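Local coordinates for histone-lysine N-methyltransferase SETMAR (Homo sapiens, PDB 3BO5), which uses S-adenosyl-L-methionine to dimethylate a histone H3 lysine through the methyltransferase part held here and, fused to a mariner transposase, takes part in DNA double-strand break repair, at residues 60-63 with 68-71; 81-84 with 88-91; 109-112 with 117-120. The protein carries 2 engineered substitutions. One frame throughout, in Å; residues are numbered along the deposited sequence.

Contact 1. Residues 60-63 with 68-71. With ZN (zinc ion), chain D; ZN (zinc ion), chain B; ZN (zinc ion), chain C.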
loop_
_atom_site.group_PDB
_atom_site.type_symbol
_atom_site.label_atom_id
_atom_site.label_comp_id
_atom_site.label_asym_id
_atom_site.label_seq_id
_atom_site.Cartn_x
_atom_site.Cartn_y
_atom_site.Cartn_z
ATOM N N PRO A 60 -21.837 5.693 3.823
ATOM C CA PRO A 60 -23.054 4.869 3.792
ATOM C C PRO A 60 -23.271 4.021 2.547
ATOM O O PRO A 60 -24.133 3.133 2.561
ATOM C CB PRO A 60 -24.180 5.873 3.853
ATOM C CG PRO A 60 -23.640 7.165 3.456
ATOM C CD PRO A 60 -22.125 7.137 3.761
ATOM N N GLY A 61 -22.443 4.298 1.565
ATOM C CA GLY A 61 -22.471 3.484 0.326
ATOM C C GLY A 61 -23.419 4.006 -0.747
ATOM O O GLY A 61 -24.077 5.068 -0.604
ATOM N N CYS A 62 -23.508 3.240 -1.840
ATOM C CA CYS A 62 -24.391 3.636 -2.933
ATOM C C CYS A 62 -25.719 2.933 -2.792
ATOM O O CYS A 62 -25.910 2.010 -1.983
ATOM C CB CYS A 62 -23.742 3.260 -4.249
ATOM S SG CYS A 62 -23.466 1.481 -4.457
ATOM N N ILE A 63 -26.654 3.401 -3.658
ATOM C CA ILE A 63 -27.996 2.846 -3.552
ATOM C C ILE A 63 -28.313 1.800 -4.594
ATOM O O ILE A 63 -29.445 1.345 -4.664
ATOM C CB ILE A 63 -29.084 3.947 -3.638
ATOM C CG1 ILE A 63 -29.098 4.613 -5.007
ATOM C CG2 ILE A 63 -28.892 4.975 -2.495
ATOM C CD1 ILE A 63 -30.267 5.642 -5.216
ATOM N N PRO A 68 -26.213 -3.145 -12.004
ATOM C CA PRO A 68 -24.835 -2.935 -11.572
ATOM C C PRO A 68 -24.495 -1.459 -11.334
ATOM O O PRO A 68 -25.091 -0.513 -11.871
ATOM C CB PRO A 68 -23.999 -3.460 -12.751
ATOM C CG PRO A 68 -24.931 -4.581 -13.332
ATOM C CD PRO A 68 -26.298 -3.956 -13.256
ATOM N N CYS A 69 -23.432 -1.304 -10.539
ATOM C CA CYS A 69 -22.946 -0.017 -10.262
ATOM C C CYS A 69 -22.262 0.507 -11.532
ATOM O O CYS A 69 -21.274 -0.070 -12.034
ATOM C CB CYS A 69 -21.918 -0.112 -9.113
ATOM S SG CYS A 69 -22.730 -0.597 -7.607
ATOM N N LEU A 70 -22.775 1.615 -11.975
ATOM C CA LEU A 70 -22.194 2.296 -13.153
ATOM C C LEU A 70 -22.125 3.791 -12.937
ATOM O O LEU A 70 -22.926 4.398 -12.187
ATOM C CB LEU A 70 -22.973 1.930 -14.413
ATOM C CG LEU A 70 -22.820 0.471 -14.901
ATOM C CD1 LEU A 70 -24.018 0.169 -15.807
ATOM C CD2 LEU A 70 -21.513 0.241 -15.609
ATOM N N PRO A 71 -21.148 4.437 -13.603
ATOM C CA PRO A 71 -21.049 5.870 -13.500
ATOM C C PRO A 71 -22.340 6.612 -13.878
ATOM O O PRO A 71 -23.032 6.193 -14.827
ATOM C CB PRO A 71 -19.912 6.208 -14.478
ATOM C CG PRO A 71 -19.046 5.073 -14.482
ATOM C CD PRO A 71 -20.070 3.877 -14.435
HETATM ZN ZN ZN D . -23.338 1.595 -6.809
HETATM ZN ZN ZN B . -21.167 1.433 -3.798
HETATM ZN ZN ZN C . -21.045 -1.603 -6.290
#
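Cys62 and Cys69 meet through one shared zinc ion, that of chain D, in the triangular three-zinc cluster that defines the pre-SET domain. Their CA atoms are 8.3 Å apart, and of the two segments only the sulfurs come close, Cys62 SG lying 3.8 Å from Cys69 SG. Metal coordination therefore takes the place of backbone pairing between two parts of one long loop without helix or strand. The zinc ion of chain D is bound by Cys62 SG at 2.4 Å and by Cys69 SG at the same length, and the two bonds open at about 108°, close to the tetrahedral value. Cys64 and Cys74 complete this site.

The same sulfurs also bridge, each thiolate having a further metal: Cys62 SG also holds the zinc ion of chain B, and Cys69 SG that of chain C. A sulfur that serves two cations is likely to share out its negative charge between them and so ease the repulsion of metals packed so closely. Cys105 bridges the third side of the triangle, joining the zinc ions of chains B and C.

Side-chain and backbone shape bring the sulfurs in. Cys62 SG sits between its own N and carbonyl carbon (chi1 62°), pointing into the cluster, while Cys69 SG reaches it beside its N. Just ahead of Cys62, Gly61 has backbone angles at which a CB would jam against the carbonyl O of Pro60. At the Cys62 bridge, the zinc ion of chain B stands 3.7 Å from the zinc ion of chain D, and the two subtend about 103° at SG.

Contact 2. Residues 81-84 with 88-91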
loop_
_atom_site.group_PDB
_atom_site.type_symbol
_atom_site.label_atom_id
_atom_site.label_comp_id
_atom_site.label_asym_id
_atom_site.label_seq_id
_atom_site.Cartn_x
_atom_site.Cartn_y
_atom_site.Cartn_z
ATOM N N GLU A 81 -15.428 4.847 -13.779
ATOM C CA GLU A 81 -15.083 3.560 -13.218
ATOM C C GLU A 81 -13.657 3.629 -12.740
ATOM O O GLU A 81 -12.823 4.243 -13.403
ATOM C CB GLU A 81 -15.242 2.460 -14.243
ATOM C CG GLU A 81 -16.728 2.207 -14.545
ATOM C CD GLU A 81 -16.905 0.957 -15.411
ATOM O OE1 GLU A 81 -16.518 1.027 -16.600
ATOM O OE2 GLU A 81 -17.358 -0.102 -14.874
ATOM N N ASN A 82 -13.362 3.006 -11.603
ATOM C CA ASN A 82 -11.986 2.958 -11.161
ATOM C C ASN A 82 -11.277 1.800 -11.816
ATOM O O ASN A 82 -10.043 1.890 -12.047
ATOM C CB ASN A 82 -11.963 2.756 -9.649
ATOM C CG ASN A 82 -12.518 3.915 -8.925
ATOM O OD1 ASN A 82 -12.077 5.064 -9.111
ATOM N ND2 ASN A 82 -13.532 3.661 -8.080
ATOM N N TYR A 83 -12.017 0.732 -12.073
ATOM C CA TYR A 83 -11.402 -0.499 -12.498
ATOM C C TYR A 83 -12.096 -1.012 -13.748
ATOM O O TYR A 83 -13.296 -0.750 -13.976
ATOM C CB TYR A 83 -11.531 -1.579 -11.424
ATOM C CG TYR A 83 -11.039 -1.086 -10.063
ATOM C CD1 TYR A 83 -9.669 -0.857 -9.843
ATOM C CD2 TYR A 83 -11.952 -0.837 -9.025
ATOM C CE1 TYR A 83 -9.187 -0.439 -8.591
ATOM C CE2 TYR A 83 -11.472 -0.424 -7.756
ATOM C CZ TYR A 83 -10.100 -0.213 -7.568
ATOM O OH TYR A 83 -9.671 0.199 -6.354
ATOM N N ASP A 84 -11.327 -1.771 -14.526
ATOM C CA ASP A 84 -11.924 -2.494 -15.633
ATOM C C ASP A 84 -12.420 -3.854 -15.252
ATOM O O ASP A 84 -12.462 -4.239 -14.088
ATOM C CB ASP A 84 -10.975 -2.559 -16.854
ATOM C CG ASP A 84 -9.786 -3.398 -16.639
ATOM O OD1 ASP A 84 -9.807 -4.333 -15.798
ATOM O OD2 ASP A 84 -8.822 -3.157 -17.411
ATOM N N CYS A 88 -8.364 -4.314 -13.284
ATOM C CA CYS A 88 -7.193 -3.468 -13.405
ATOM C C CYS A 88 -7.556 -1.999 -13.149
ATOM O O CYS A 88 -8.627 -1.538 -13.579
ATOM C CB CYS A 88 -6.577 -3.629 -14.800
ATOM S SG CYS A 88 -5.925 -5.200 -15.090
ATOM N N LEU A 89 -6.686 -1.230 -12.504
ATOM C CA LEU A 89 -6.901 0.175 -12.267
ATOM C C LEU A 89 -6.876 0.902 -13.600
ATOM O O LEU A 89 -5.839 0.834 -14.329
ATOM C CB LEU A 89 -5.739 0.682 -11.420
ATOM C CG LEU A 89 -5.877 2.153 -11.025
ATOM C CD1 LEU A 89 -7.031 2.278 -10.064
ATOM C CD2 LEU A 89 -4.593 2.771 -10.457
ATOM N N ARG A 90 -7.946 1.599 -13.942
ATOM C CA ARG A 90 -7.955 2.250 -15.250
ATOM C C ARG A 90 -7.024 3.484 -15.213
ATOM O O ARG A 90 -6.802 4.084 -14.173
ATOM C CB ARG A 90 -9.378 2.667 -15.600
ATOM C CG ARG A 90 -10.332 1.550 -15.740
ATOM C CD ARG A 90 -11.723 2.172 -16.068
ATOM N NE ARG A 90 -12.650 1.114 -16.468
ATOM C CZ ARG A 90 -12.769 0.625 -17.712
ATOM N NH1 ARG A 90 -12.017 1.094 -18.708
ATOM N NH2 ARG A 90 -13.638 -0.354 -17.946
ATOM N N ASP A 91 -6.471 3.878 -16.349
ATOM C CA ASP A 91 -5.660 5.111 -16.357
ATOM C C ASP A 91 -4.210 4.751 -16.506
ATOM O O ASP A 91 -3.624 5.026 -17.559
ATOM C CB ASP A 91 -5.831 5.963 -15.068
HETATM O O HOH W 1 -8.679 4.256 -12.364
#
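Tyr83 and Leu89 face each other as a single antiparallel beta bridge, a non-hydrogen-bonded pair whose CA atoms lie 4.6 Å apart in a turn of the pre-SET region. The firm part is the backbone on both flanks of this pair. Arg90 N gives Asn82 O a bond of 2.8 Å, and Asp84 N reaches Cys88 O at 2.9 Å. A water donates to both Asn82 O and Arg90 O, bracing the Asn82 end of the bridge. Cys88 O also stands at the edge of the Tyr83 ring, while Leu89 CD1 packs against Tyr83 CE1 at 3.8 Å. The buried ring continues inward onto Val102 and Val222.

Asp84 closes the loop. Its CG lies between its own N and carbonyl carbon (chi1 69°), which carries Asp84 OD1 to Cys88 N, 2.9 Å away. The donor comes from above the carboxylate plane. OD1 also accepts the Asn86 N-H, making an Asx turn, and two N-H groups thus fix the rotation of the carboxylate.

Toward solvent the grip slackens. The exposed Arg90 chain lies extended over the backbone, with its guanidinium laying one face against Asp84 CB. NE makes only a weak bond to Tyr83 O, and Arg90 NH2 lies 3.5 Å from Glu81 OE1, a salt bridge of charge alone because the oxygen is well out of the guanidinium plane.

Directional bonds from main-chain N-H groups thus set the turn, whereas the ionic attraction of Glu81 for Arg90 has little directional demand and probably tolerates movement.

Contact 3. Residues 109-112 with 117-120. With ZN (zinc ion), chain B; ZN (zinc ion), chain C.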
loop_
_atom_site.group_PDB
_atom_site.type_symbol
_atom_site.label_atom_id
_atom_site.label_comp_id
_atom_site.label_asym_id
_atom_site.label_seq_id
_atom_site.Cartn_x
_atom_site.Cartn_y
_atom_site.Cartn_z
ATOM N N CYS A 109 -22.927 -0.981 0.684
ATOM C CA CYS A 109 -23.463 -0.949 -0.669
ATOM C C CYS A 109 -24.255 -2.258 -0.869
ATOM O O CYS A 109 -23.745 -3.301 -0.532
ATOM C CB CYS A 109 -22.286 -0.834 -1.685
ATOM S SG CYS A 109 -21.433 0.739 -1.544
ATOM N N ARG A 110 -25.401 -2.179 -1.549
ATOM C CA ARG A 110 -26.160 -3.398 -1.709
ATOM C C ARG A 110 -25.868 -4.086 -3.005
ATOM O O ARG A 110 -26.383 -5.191 -3.219
ATOM C CB ARG A 110 -27.634 -3.116 -1.589
ATOM C CG ARG A 110 -27.973 -2.860 -0.137
ATOM C CD ARG A 110 -29.028 -1.805 -0.001
ATOM N NE ARG A 110 -30.272 -2.351 -0.488
ATOM C CZ ARG A 110 -31.418 -1.688 -0.530
ATOM N NH1 ARG A 110 -32.501 -2.296 -1.016
ATOM N NH2 ARG A 110 -31.469 -0.438 -0.101
ATOM N N CYS A 111 -24.978 -3.499 -3.826
ATOM C CA CYS A 111 -24.474 -4.270 -4.962
ATOM C C CYS A 111 -23.819 -5.572 -4.511
ATOM O O CYS A 111 -23.364 -5.702 -3.350
ATOM C CB CYS A 111 -23.483 -3.442 -5.803
ATOM S SG CYS A 111 -22.100 -2.895 -4.710
ATOM N N SER A 112 -23.722 -6.556 -5.393
ATOM C CA SER A 112 -23.185 -7.841 -4.979
ATOM C C SER A 112 -21.708 -7.792 -4.771
ATOM O O SER A 112 -21.018 -6.809 -5.174
ATOM C CB SER A 112 -23.465 -8.942 -5.993
ATOM O OG SER A 112 -22.560 -8.854 -7.056
ATOM N N ASN A 117 -16.582 -2.559 -8.837
ATOM C CA ASN A 117 -15.940 -1.537 -8.013
ATOM C C ASN A 117 -15.556 -2.072 -6.633
ATOM O O ASN A 117 -15.466 -1.266 -5.685
ATOM C CB ASN A 117 -16.825 -0.272 -7.895
ATOM C CG ASN A 117 -16.076 0.921 -7.422
ATOM O OD1 ASN A 117 -14.990 1.191 -7.917
ATOM N ND2 ASN A 117 -16.694 1.693 -6.523
ATOM N N ARG A 118 -15.332 -3.385 -6.540
ATOM C CA ARG A 118 -14.760 -4.026 -5.319
ATOM C C ARG A 118 -13.519 -4.736 -5.790
ATOM O O ARG A 118 -13.624 -5.737 -6.523
ATOM C CB ARG A 118 -15.752 -5.032 -4.702
ATOM C CG ARG A 118 -17.085 -4.395 -4.340
ATOM C CD ARG A 118 -18.013 -5.469 -3.914
ATOM N NE ARG A 118 -19.352 -4.997 -3.478
ATOM C CZ ARG A 118 -19.646 -4.532 -2.285
ATOM N NH1 ARG A 118 -18.700 -4.307 -1.392
ATOM N NH2 ARG A 118 -20.945 -4.227 -2.013
ATOM N N VAL A 119 -12.362 -4.203 -5.429
ATOM C CA VAL A 119 -11.062 -4.747 -5.909
ATOM C C VAL A 119 -10.108 -4.774 -4.733
ATOM O O VAL A 119 -9.781 -5.878 -4.287
ATOM C CB VAL A 119 -10.482 -3.996 -7.098
ATOM C CG1 VAL A 119 -9.032 -4.358 -7.367
ATOM C CG2 VAL A 119 -11.347 -4.261 -8.307
ATOM N N VAL A 120 -9.677 -3.630 -4.189
ATOM C CA VAL A 120 -8.703 -3.698 -3.058
ATOM C C VAL A 120 -9.253 -4.553 -1.923
ATOM O O VAL A 120 -8.563 -5.365 -1.271
ATOM C CB VAL A 120 -8.437 -2.299 -2.598
ATOM C CG1 VAL A 120 -7.582 -2.245 -1.306
ATOM C CG2 VAL A 120 -7.755 -1.519 -3.753
HETATM ZN ZN ZN B . -21.167 1.433 -3.798
HETATM ZN ZN ZN C . -21.045 -1.603 -6.290
#
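Arg118 NH2 is gripped by two carbonyl oxygens of the zinc-binding loop, the nearer being Cys111 O at 3.1 Å. The second bond, from Arg118 NH2 to Cys109 O at 3.3 Å, is weak. The loop belongs to the triangular zinc cluster of the pre-SET domain, and the arginine binds its backbone from outside the metal coordination. All the main-chain oxygens it meets lie round the edge of the guanidinium, near its plane. The bond to Cys111 O is not ideal, since the donor stands above the carbonyl plane. A third bond, also weak, runs from Arg118 NE to Ser112 O at 3.0 Å. One flat group thus spans the carbonyls of three residues.

The reach is long, because Ser112 CA and Arg118 CA are 9.3 Å apart. Arg118 spans the gap with its chain extended from CG to NE (chi2 173°), and the fourth torsion turns the guanidinium edge toward the loop. NH1, at the far end, is held by Gln121.

The same loop supplies two zinc ligands: Cys109 SG binds the zinc ion of chain B and Cys111 SG that of chain C. Arg118 NH2 comes within 3.2 Å of Cys111 SG, and the positive charge probably helps to balance the thiolates of the cluster. Replacing Arg118 by an alanine would probably cost the carbonyls of Cys109, Cys111 and Ser112 these donors and leave this loop freer to shift about its metals. Beside these bonds, Cys109 CB lies 3.7 Å from Arg118 NH2, at that end of the guanidinium.

All three contacts lie in the pre-SET region, following one another along the chain. Contacts 1 and 3, with centres about 8 Å apart, build one metal cluster: both use the zinc ions of chains B and C, and Cys69 SG lies 3.5 Å from Cys111 CB. Contact 2 stands about 16 Å from contact 1 and 14 Å from contact 3, centre to centre. It meets contact 1 where Pro71 CG packs on Glu81 CG, and contact 3 through a probable hydrogen bond of 2.9 Å from Asn82 ND2 to Asn117 OD1. None of the six segments belongs to the S-adenosyl-L-homocysteine pocket, whose residues fall between 136 and 287; Val120 touches strands 151-160 and 230-235.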